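Local coordinates for hypothetical protein, GDSL-like Lipase/Acylhydrolase family protein (Bacteroides uniformis, PDB 4M8K), which is of unknown function but probably hydrolyses ester bonds, like other GDSL-type lipases and acylhydrolases, at residues 121-135 and 174-188. Numbering follows the deposited sequence.
Sequences TNDSWAGAPIGAYQY and LSEEVTDSMDEICRH. With ACT (acetate ion), chain C.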
ATOM      1  N   THR A 121      -7.637  -3.109   0.468  1.00 22.52           N
ATOM      2  CA  THR A 121      -8.989  -2.517   0.405  1.00 21.33           C
ATOM      3  C   THR A 121      -9.806  -3.016  -0.808  1.00 22.41           C
ATOM      4  O   THR A 121     -10.966  -3.389  -0.690  1.00 21.74           O
ATOM      5  CB  THR A 121      -8.918  -0.980   0.440  1.00 18.79           C
ATOM      6  OG1 THR A 121      -8.361  -0.562   1.673  1.00 17.27           O
ATOM      7  CG2 THR A 121     -10.315  -0.395   0.313  1.00 18.59           C
ATOM      8  N   ASN A 122      -9.208  -3.023  -1.981  1.00 23.67           N
ATOM      9  CA  ASN A 122      -9.922  -3.464  -3.153  1.00 19.48           C
ATOM     10  C   ASN A 122     -10.190  -4.983  -3.144  1.00 20.27           C
ATOM     11  O   ASN A 122     -11.248  -5.426  -3.603  1.00 21.51           O
ATOM     12  CB  ASN A 122      -9.175  -3.035  -4.405  1.00 21.10           C
ATOM     13  CG  ASN A 122      -9.219  -1.521  -4.595  1.00 19.44           C
ATOM     14  OD1 ASN A 122     -10.301  -0.922  -4.704  1.00 23.85           O
ATOM     15  ND2 ASN A 122      -8.054  -0.905  -4.617  1.00 18.69           N
ATOM     16  N   ASP A 123      -9.267  -5.767  -2.598  1.00 17.60           N
ATOM     17  CA  ASP A 123      -9.528  -7.210  -2.454  1.00 18.11           C
ATOM     18  C   ASP A 123     -10.776  -7.418  -1.606  1.00 18.64           C
ATOM     19  O   ASP A 123     -11.641  -8.253  -1.930  1.00 20.09           O
ATOM     20  CB  ASP A 123      -8.333  -7.947  -1.852  1.00 16.22           C
ATOM     21  CG  ASP A 123      -7.050  -7.721  -2.655  1.00 19.67           C
ATOM     22  OD1 ASP A 123      -6.526  -6.566  -2.612  1.00 19.32           O
ATOM     23  OD2 ASP A 123      -6.579  -8.664  -3.389  1.00 20.99           O
ATOM     24  N   SER A 124     -10.907  -6.619  -0.541  1.00 21.61           N
ATOM     25  CA  SER A 124     -12.087  -6.674   0.334  1.00 21.21           C
ATOM     26  C   SER A 124     -13.337  -6.188  -0.369  1.00 23.07           C
ATOM     27  O   SER A 124     -14.343  -6.886  -0.410  1.00 23.29           O
ATOM     28  CB  SER A 124     -11.832  -5.875   1.588  1.00 22.43           C
ATOM     29  OG  SER A 124     -12.825  -6.121   2.558  1.00 24.62           O
ATOM     30  N   TRP A 125     -13.282  -4.989  -0.935  1.00 21.09           N
ATOM     31  CA  TRP A 125     -14.463  -4.435  -1.564  1.00 24.76           C
ATOM     32  C   TRP A 125     -14.898  -5.216  -2.784  1.00 27.82           C
ATOM     33  O   TRP A 125     -16.075  -5.289  -3.044  1.00 25.66           O
ATOM     34  CB  TRP A 125     -14.222  -3.036  -1.993  1.00 19.55           C
ATOM     35  CG  TRP A 125     -14.055  -2.038  -0.905  1.00 20.33           C
ATOM     36  CD1 TRP A 125     -14.253  -2.203   0.419  1.00 24.49           C
ATOM     37  CD2 TRP A 125     -13.742  -0.652  -1.098  1.00 21.27           C
ATOM     38  NE1 TRP A 125     -14.036  -1.015   1.093  1.00 21.86           N
ATOM     39  CE2 TRP A 125     -13.722  -0.044   0.177  1.00 21.10           C
ATOM     40  CE3 TRP A 125     -13.424   0.117  -2.221  1.00 23.76           C
ATOM     41  CZ2 TRP A 125     -13.396   1.310   0.356  1.00 25.69           C
ATOM     42  CZ3 TRP A 125     -13.107   1.476  -2.050  1.00 23.07           C
ATOM     43  CH2 TRP A 125     -13.130   2.060  -0.771  1.00 22.74           C
ATOM     44  N   ALA A 126     -13.964  -5.814  -3.528  1.00 27.73           N
ATOM     45  CA  ALA A 126     -14.364  -6.598  -4.704  1.00 26.56           C
ATOM     46  C   ALA A 126     -14.800  -8.028  -4.406  1.00 26.68           C
ATOM     47  O   ALA A 126     -15.321  -8.695  -5.297  1.00 27.19           O
ATOM     48  CB  ALA A 126     -13.234  -6.623  -5.733  1.00 26.92           C
ATOM     49  N   GLY A 127     -14.618  -8.492  -3.171  1.00 24.83           N
ATOM     50  CA  GLY A 127     -15.038  -9.820  -2.818  1.00 26.87           C
ATOM     51  C   GLY A 127     -14.167 -10.889  -3.457  1.00 29.74           C
ATOM     52  O   GLY A 127     -14.641 -11.940  -3.816  1.00 23.51           O
ATOM     53  N   ALA A 128     -12.878 -10.619  -3.581  1.00 24.98           N
ATOM     54  CA  ALA A 128     -11.957 -11.573  -4.167  1.00 28.88           C
ATOM     55  C   ALA A 128     -11.914 -12.786  -3.270  1.00 26.44           C
ATOM     56  O   ALA A 128     -12.069 -12.655  -2.064  1.00 24.37           O
ATOM     57  CB  ALA A 128     -10.562 -10.958  -4.342  1.00 31.44           C
ATOM     58  N   PRO A 129     -11.746 -13.977  -3.871  1.00 26.26           N
ATOM     59  CA  PRO A 129     -11.701 -15.204  -3.082  1.00 24.71           C
ATOM     60  C   PRO A 129     -10.546 -15.174  -2.130  1.00 22.13           C
ATOM     61  O   PRO A 129      -9.489 -14.637  -2.474  1.00 22.14           O
ATOM     62  CB  PRO A 129     -11.529 -16.306  -4.128  1.00 26.49           C
ATOM     63  CG  PRO A 129     -11.075 -15.636  -5.381  1.00 31.68           C
ATOM     64  CD  PRO A 129     -11.573 -14.234  -5.314  1.00 26.86           C
ATOM     65  N   ILE A 130     -10.728 -15.705  -0.929  1.00 24.02           N
ATOM     66  CA  ILE A 130      -9.695 -15.631   0.099  1.00 29.88           C
ATOM     67  C   ILE A 130      -8.622 -16.688  -0.048  1.00 32.09           C
ATOM     68  O   ILE A 130      -7.433 -16.452   0.250  1.00 23.35           O
ATOM     69  CB  ILE A 130     -10.334 -15.726   1.494  1.00 33.87           C
ATOM     70  CG1 ILE A 130     -11.187 -14.505   1.729  1.00 36.66           C
ATOM     71  CG2 ILE A 130      -9.280 -15.783   2.580  1.00 33.09           C
ATOM     72  CD1 ILE A 130     -10.409 -13.213   1.872  1.00 32.28           C
ATOM     73  N   GLY A 131      -9.062 -17.873  -0.455  1.00 26.90           N
ATOM     74  CA  GLY A 131      -8.163 -18.995  -0.656  1.00 32.44           C
ATOM     75  C   GLY A 131      -7.512 -19.476   0.622  1.00 26.73           C
ATOM     76  O   GLY A 131      -8.038 -19.234   1.705  1.00 27.75           O
ATOM     77  N   ALA A 132      -6.351 -20.108   0.471  1.00 23.06           N
ATOM     78  CA  ALA A 132      -5.610 -20.721   1.584  1.00 28.08           C
ATOM     79  C   ALA A 132      -4.284 -20.033   1.823  1.00 30.20           C
ATOM     80  O   ALA A 132      -3.644 -19.516   0.893  1.00 27.61           O
ATOM     81  CB  ALA A 132      -5.380 -22.190   1.291  1.00 29.98           C
ATOM     82  N   TYR A 133      -3.868 -19.978   3.079  1.00 27.06           N
ATOM     83  CA  TYR A 133      -2.511 -19.572   3.390  1.00 26.25           C
ATOM     84  C   TYR A 133      -1.586 -20.474   2.612  1.00 29.36           C
ATOM     85  O   TYR A 133      -1.844 -21.659   2.480  1.00 27.89           O
ATOM     86  CB  TYR A 133      -2.219 -19.700   4.877  1.00 35.37           C
ATOM     87  CG  TYR A 133      -3.070 -18.764   5.672  1.00 34.91           C
ATOM     88  CD1 TYR A 133      -2.816 -17.402   5.642  1.00 32.03           C
ATOM     89  CD2 TYR A 133      -4.174 -19.224   6.407  1.00 33.95           C
ATOM     90  CE1 TYR A 133      -3.582 -16.519   6.358  1.00 32.12           C
ATOM     91  CE2 TYR A 133      -4.990 -18.326   7.106  1.00 34.72           C
ATOM     92  CZ  TYR A 133      -4.675 -16.975   7.095  1.00 38.13           C
ATOM     93  OH  TYR A 133      -5.431 -16.041   7.797  1.00 38.68           O
ATOM     94  N   GLN A 134      -0.540 -19.901   2.044  1.00 26.55           N
ATOM     95  CA  GLN A 134       0.317 -20.595   1.109  1.00 24.69           C
ATOM     96  C   GLN A 134       1.671 -19.937   1.098  1.00 23.42           C
ATOM     97  O   GLN A 134       1.860 -18.802   0.601  1.00 23.61           O
ATOM     98  CB  GLN A 134      -0.309 -20.615  -0.311  1.00 25.95           C
ATOM     99  CG  GLN A 134       0.519 -21.400  -1.337  1.00 24.39           C
ATOM    100  CD  GLN A 134      -0.131 -21.527  -2.738  1.00 23.51           C
ATOM    101  OE1 GLN A 134      -1.188 -20.978  -3.026  1.00 28.95           O
ATOM    102  NE2 GLN A 134       0.538 -22.238  -3.606  1.00 27.73           N
ATOM    103  N   TYR A 135       2.682 -20.674   1.553  1.00 27.14           N
ATOM    104  CA  TYR A 135       4.006 -20.088   1.716  1.00 24.82           C
ATOM    105  C   TYR A 135       5.088 -20.558   0.710  1.00 30.71           C
ATOM    106  O   TYR A 135       6.266 -20.274   0.870  1.00 30.45           O
ATOM    107  CB  TYR A 135       4.422 -20.336   3.177  1.00 30.50           C
ATOM    108  CG  TYR A 135       3.434 -19.709   4.149  1.00 30.16           C
ATOM    109  CD1 TYR A 135       3.343 -18.344   4.266  1.00 27.98           C
ATOM    110  CD2 TYR A 135       2.542 -20.484   4.900  1.00 31.17           C
ATOM    111  CE1 TYR A 135       2.442 -17.763   5.141  1.00 29.44           C
ATOM    112  CE2 TYR A 135       1.625 -19.910   5.792  1.00 30.07           C
ATOM    113  CZ  TYR A 135       1.580 -18.541   5.916  1.00 36.61           C
ATOM    114  OH  TYR A 135       0.691 -17.917   6.770  1.00 28.78           O
ATOM    115  N   LEU A 174     -12.141  -3.059   6.743  1.00 28.47           N
ATOM    116  CA  LEU A 174     -12.115  -4.161   5.762  1.00 26.13           C
ATOM    117  C   LEU A 174     -12.729  -5.444   6.313  1.00 23.49           C
ATOM    118  O   LEU A 174     -12.926  -5.575   7.505  1.00 22.11           O
ATOM    119  CB  LEU A 174     -10.686  -4.419   5.304  1.00 24.41           C
ATOM    120  CG  LEU A 174      -9.964  -3.205   4.670  1.00 20.61           C
ATOM    121  CD1 LEU A 174      -8.649  -3.687   4.086  1.00 20.78           C
ATOM    122  CD2 LEU A 174     -10.774  -2.452   3.619  1.00 22.52           C
ATOM    123  N   SER A 175     -13.005  -6.409   5.442  1.00 24.37           N
ATOM    124  CA  SER A 175     -13.528  -7.694   5.895  1.00 19.96           C
ATOM    125  C   SER A 175     -12.659  -8.280   6.953  1.00 23.99           C
ATOM    126  O   SER A 175     -11.464  -8.070   6.976  1.00 25.37           O
ATOM    127  CB  SER A 175     -13.656  -8.684   4.717  1.00 21.51           C
ATOM    128  OG  SER A 175     -12.435  -9.116   4.191  1.00 21.47           O
ATOM    129  N   GLU A 176     -13.297  -9.060   7.826  1.00 26.02           N
ATOM    130  CA  GLU A 176     -12.620  -9.824   8.843  1.00 30.26           C
ATOM    131  C   GLU A 176     -11.570 -10.703   8.243  1.00 24.38           C
ATOM    132  O   GLU A 176     -10.461 -10.766   8.726  1.00 22.75           O
ATOM    133  CB  GLU A 176     -13.634 -10.713   9.564  1.00 32.77           C
ATOM    134  CG  GLU A 176     -13.238 -11.039  10.989  1.00 42.92           C
ATOM    135  CD  GLU A 176     -14.394 -11.634  11.813  1.00 45.65           C
ATOM    136  OE1 GLU A 176     -15.114 -12.568  11.349  1.00 37.59           O
ATOM    137  OE2 GLU A 176     -14.580 -11.149  12.939  1.00 42.70           O
ATOM    138  N   GLU A 177     -11.909 -11.382   7.171  1.00 24.59           N
ATOM    139  CA  GLU A 177     -10.957 -12.301   6.521  1.00 27.25           C
ATOM    140  C   GLU A 177      -9.726 -11.614   5.905  1.00 25.71           C
ATOM    141  O   GLU A 177      -8.628 -12.101   6.090  1.00 22.84           O
ATOM    142  CB  GLU A 177     -11.674 -13.164   5.487  1.00 28.27           C
ATOM    143  CG  GLU A 177     -12.507 -14.213   6.193  1.00 38.32           C
ATOM    144  CD  GLU A 177     -13.439 -14.976   5.275  1.00 55.62           C
ATOM    145  OE1 GLU A 177     -13.364 -14.803   4.041  1.00 45.46           O
ATOM    146  OE2 GLU A 177     -14.267 -15.748   5.802  1.00 76.30           O
ATOM    147  N   VAL A 178      -9.897 -10.496   5.195  1.00 21.38           N
ATOM    148  CA  VAL A 178      -8.759  -9.756   4.664  1.00 21.65           C
ATOM    149  C   VAL A 178      -7.919  -9.167   5.804  1.00 18.90           C
ATOM    150  O   VAL A 178      -6.684  -9.189   5.789  1.00 18.57           O
ATOM    151  CB  VAL A 178      -9.228  -8.655   3.659  1.00 21.90           C
ATOM    152  CG1 VAL A 178      -8.147  -7.618   3.390  1.00 24.22           C
ATOM    153  CG2 VAL A 178      -9.662  -9.297   2.337  1.00 25.94           C
ATOM    154  N   THR A 179      -8.588  -8.669   6.816  1.00 19.69           N
ATOM    155  CA  THR A 179      -7.896  -8.045   7.921  1.00 21.86           C
ATOM    156  C   THR A 179      -7.037  -9.060   8.705  1.00 22.67           C
ATOM    157  O   THR A 179      -5.825  -8.821   8.981  1.00 21.75           O
ATOM    158  CB  THR A 179      -8.905  -7.376   8.866  1.00 22.38           C
ATOM    159  OG1 THR A 179      -9.646  -6.362   8.139  1.00 21.76           O
ATOM    160  CG2 THR A 179      -8.171  -6.724   9.984  1.00 25.65           C
ATOM    161  N   ASP A 180      -7.659 -10.175   9.048  1.00 23.03           N
ATOM    162  CA  ASP A 180      -7.005 -11.214   9.819  1.00 29.84           C
ATOM    163  C   ASP A 180      -5.894 -11.862   8.986  1.00 29.79           C
ATOM    164  O   ASP A 180      -4.811 -12.222   9.512  1.00 26.83           O
ATOM    165  CB  ASP A 180      -8.003 -12.303  10.259  1.00 25.56           C
ATOM    166  CG  ASP A 180      -8.944 -11.867  11.386  1.00 35.01           C
ATOM    167  OD1 ASP A 180      -8.698 -10.820  12.010  1.00 34.89           O
ATOM    168  OD2 ASP A 180      -9.925 -12.604  11.637  1.00 33.78           O
ATOM    169  N   SER A 181      -6.180 -12.086   7.709  1.00 27.82           N
ATOM    170  CA  SER A 181      -5.201 -12.733   6.825  1.00 23.78           C
ATOM    171  C   SER A 181      -3.918 -11.894   6.716  1.00 22.22           C
ATOM    172  O   SER A 181      -2.816 -12.426   6.831  1.00 22.14           O
ATOM    173  CB  SER A 181      -5.782 -12.997   5.435  1.00 21.97           C
ATOM    174  OG  SER A 181      -6.897 -13.900   5.479  1.00 23.57           O
HETATM  175  N   MSE A 182      -4.037 -10.583   6.509  1.00 21.52           N
HETATM  176  CA  MSE A 182      -2.815  -9.732   6.406  1.00 20.24           C
HETATM  177  C   MSE A 182      -2.034  -9.773   7.718  1.00 25.68           C
HETATM  178  O   MSE A 182      -0.807  -9.831   7.713  1.00 24.60           O
HETATM  179  CB  MSE A 182      -3.162  -8.302   6.014  1.00 22.00           C
HETATM  180  CG  MSE A 182      -3.317  -8.275   4.528  1.00 19.49           C
HETATM  181 SE   MSE A 182      -3.444  -6.481   3.742  0.75 23.19          SE
HETATM  182  CE  MSE A 182      -4.982  -5.801   4.751  1.00 23.00           C
ATOM    183  N   ASP A 183      -2.717  -9.829   8.856  1.00 26.43           N
ATOM    184  CA  ASP A 183      -1.988  -9.783  10.119  1.00 25.68           C
ATOM    185  C   ASP A 183      -1.234 -11.081  10.328  1.00 28.48           C
ATOM    186  O   ASP A 183      -0.085 -11.076  10.731  1.00 25.81           O
ATOM    187  CB  ASP A 183      -2.922  -9.506  11.285  1.00 28.27           C
ATOM    188  CG  ASP A 183      -2.172  -8.997  12.499  1.00 34.42           C
ATOM    189  OD1 ASP A 183      -1.428  -8.035  12.421  1.00 30.17           O
ATOM    190  OD2 ASP A 183      -2.294  -9.566  13.549  1.00 31.94           O
ATOM    191  N   GLU A 184      -1.900 -12.188  10.050  1.00 24.61           N
ATOM    192  CA  GLU A 184      -1.282 -13.516  10.154  1.00 26.67           C
ATOM    193  C   GLU A 184      -0.081 -13.688   9.196  1.00 24.36           C
ATOM    194  O   GLU A 184       0.975 -14.223   9.551  1.00 22.88           O
ATOM    195  CB  GLU A 184      -2.320 -14.594   9.851  1.00 25.18           C
ATOM    196  CG  GLU A 184      -1.733 -15.997   9.680  1.00 31.07           C
ATOM    197  CD  GLU A 184      -1.021 -16.517  10.926  1.00 32.89           C
ATOM    198  OE1 GLU A 184      -1.016 -15.854  11.988  1.00 36.48           O
ATOM    199  OE2 GLU A 184      -0.462 -17.623  10.868  1.00 37.44           O
ATOM    200  N   ILE A 185      -0.266 -13.265   7.955  1.00 19.03           N
ATOM    201  CA  ILE A 185       0.787 -13.374   6.957  1.00 19.42           C
ATOM    202  C   ILE A 185       1.951 -12.417   7.252  1.00 21.70           C
ATOM    203  O   ILE A 185       3.121 -12.849   7.118  1.00 23.35           O
ATOM    204  CB  ILE A 185       0.220 -13.177   5.500  1.00 21.31           C
ATOM    205  CG1 ILE A 185      -0.788 -14.276   5.186  1.00 25.45           C
ATOM    206  CG2 ILE A 185       1.332 -13.223   4.475  1.00 20.29           C
ATOM    207  CD1 ILE A 185      -1.647 -14.019   3.976  1.00 26.17           C
ATOM    208  N   CYS A 186       1.681 -11.161   7.659  1.00 23.48           N
ATOM    209  CA  CYS A 186       2.729 -10.290   8.166  1.00 22.48           C
ATOM    210  C   CYS A 186       3.516 -10.947   9.292  1.00 23.76           C
ATOM    211  O   CYS A 186       4.753 -10.923   9.296  1.00 25.80           O
ATOM    212  CB  CYS A 186       2.164  -9.002   8.696  1.00 21.14           C
ATOM    213  SG  CYS A 186       1.629  -7.887   7.352  1.00 23.63           S
ATOM    214  N   ARG A 187       2.817 -11.556  10.227  1.00 22.87           N
ATOM    215  CA  ARG A 187       3.508 -12.281  11.339  1.00 25.65           C
ATOM    216  C   ARG A 187       4.392 -13.439  10.806  1.00 33.39           C
ATOM    217  O   ARG A 187       5.550 -13.620  11.247  1.00 29.76           O
ATOM    218  CB  ARG A 187       2.492 -12.760  12.378  1.00 37.82           C
ATOM    219  CG  ARG A 187       3.141 -13.533  13.572  1.00 47.68           C
ATOM    220  CD  ARG A 187       2.393 -14.800  14.064  1.00 53.25           C
ATOM    221  NE  ARG A 187       2.061 -15.749  12.977  1.00 48.13           N
ATOM    222  CZ  ARG A 187       2.903 -16.641  12.451  1.00 41.52           C
ATOM    223  NH1 ARG A 187       4.132 -16.764  12.913  1.00 44.30           N
ATOM    224  NH2 ARG A 187       2.512 -17.442  11.460  1.00 50.32           N
ATOM    225  N   HIS A 188       3.881 -14.203   9.845  1.00 29.24           N
ATOM    226  CA  HIS A 188       4.690 -15.264   9.253  1.00 29.49           C
ATOM    227  C   HIS A 188       6.017 -14.704   8.739  1.00 25.65           C
ATOM    228  O   HIS A 188       7.046 -15.229   9.012  1.00 24.46           O
ATOM    229  CB  HIS A 188       3.945 -15.954   8.106  1.00 27.39           C
ATOM    230  CG  HIS A 188       4.729 -17.066   7.452  1.00 28.30           C
ATOM    231  ND1 HIS A 188       4.673 -18.382   7.889  1.00 28.48           N
ATOM    232  CD2 HIS A 188       5.605 -17.057   6.414  1.00 26.01           C
ATOM    233  CE1 HIS A 188       5.485 -19.132   7.159  1.00 24.55           C
ATOM    234  NE2 HIS A 188       6.074 -18.353   6.265  1.00 32.41           N
TER
HETATM  235  C   ACT C 301      -9.153   2.217  -3.950  1.00 20.91           C
HETATM  236  O   ACT C 301      -9.908   3.088  -4.413  1.00 21.86           O
HETATM  237  OXT ACT C 301      -8.209   1.808  -4.627  1.00 15.33           O
HETATM  238  CH3 ACT C 301      -9.335   1.659  -2.570  1.00 24.14           C
HETATM  239  O   HOH W   1      -0.228 -19.153   8.785  1.00 40.08           O
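Ser124 OG takes the backbone N-H of Ser175 in a nearly straight bond (2.9 Å, 171°), joining helix 121-126 to the start of helix 176-189. The hydroxyl reaches it because OG stands anti to the backbone N (chi1 -168°). Ser175 is the N-cap, and its OG accepts from Val178 N at 3.1 Å, so both seryl oxygens serve N-H groups at this helix start. Beside them Leu174 lays CD2 against Thr121, whose OG1 is hydrogen-bonded to Asn171. Ile130 CD1 meets Val178 CG2, while its CG1 lies near Glu177 OE1. Ser181 OG donates to Glu177 O at 2.6 Å, and that carbonyl also accepts Ser181 N from the opposite face of its plane; Arg147 supplies NE to the same hydroxyl. Tyr133 turns its ring edge to Ile185 CG1, 3.8 Å from Tyr133 CD1. At the far end the Tyr135 and His188 rings stack face to face, centroids 3.6 Å apart and planes 14° from parallel. A water joins Tyr135 OH (2.5 Å) to Glu184 OE2, whose carboxylate is gripped side-on by Arg187 NE and NH2. An alanine in place of Tyr135 would probably leave one face of the His188 imidazole without its stacking partner and cost the water its phenolic anchor. Near the other end, Asn122 ND2 binds an acetate, probably from crystallisation, which also bonds Ser29, Gly84 and His205, consistent with the active site of this family. The chemistry thus grades from a hydroxyl-capped helix start, through apolar contacts, to an aromatic stack and a water linking the loop to a carboxylate already paired with arginine.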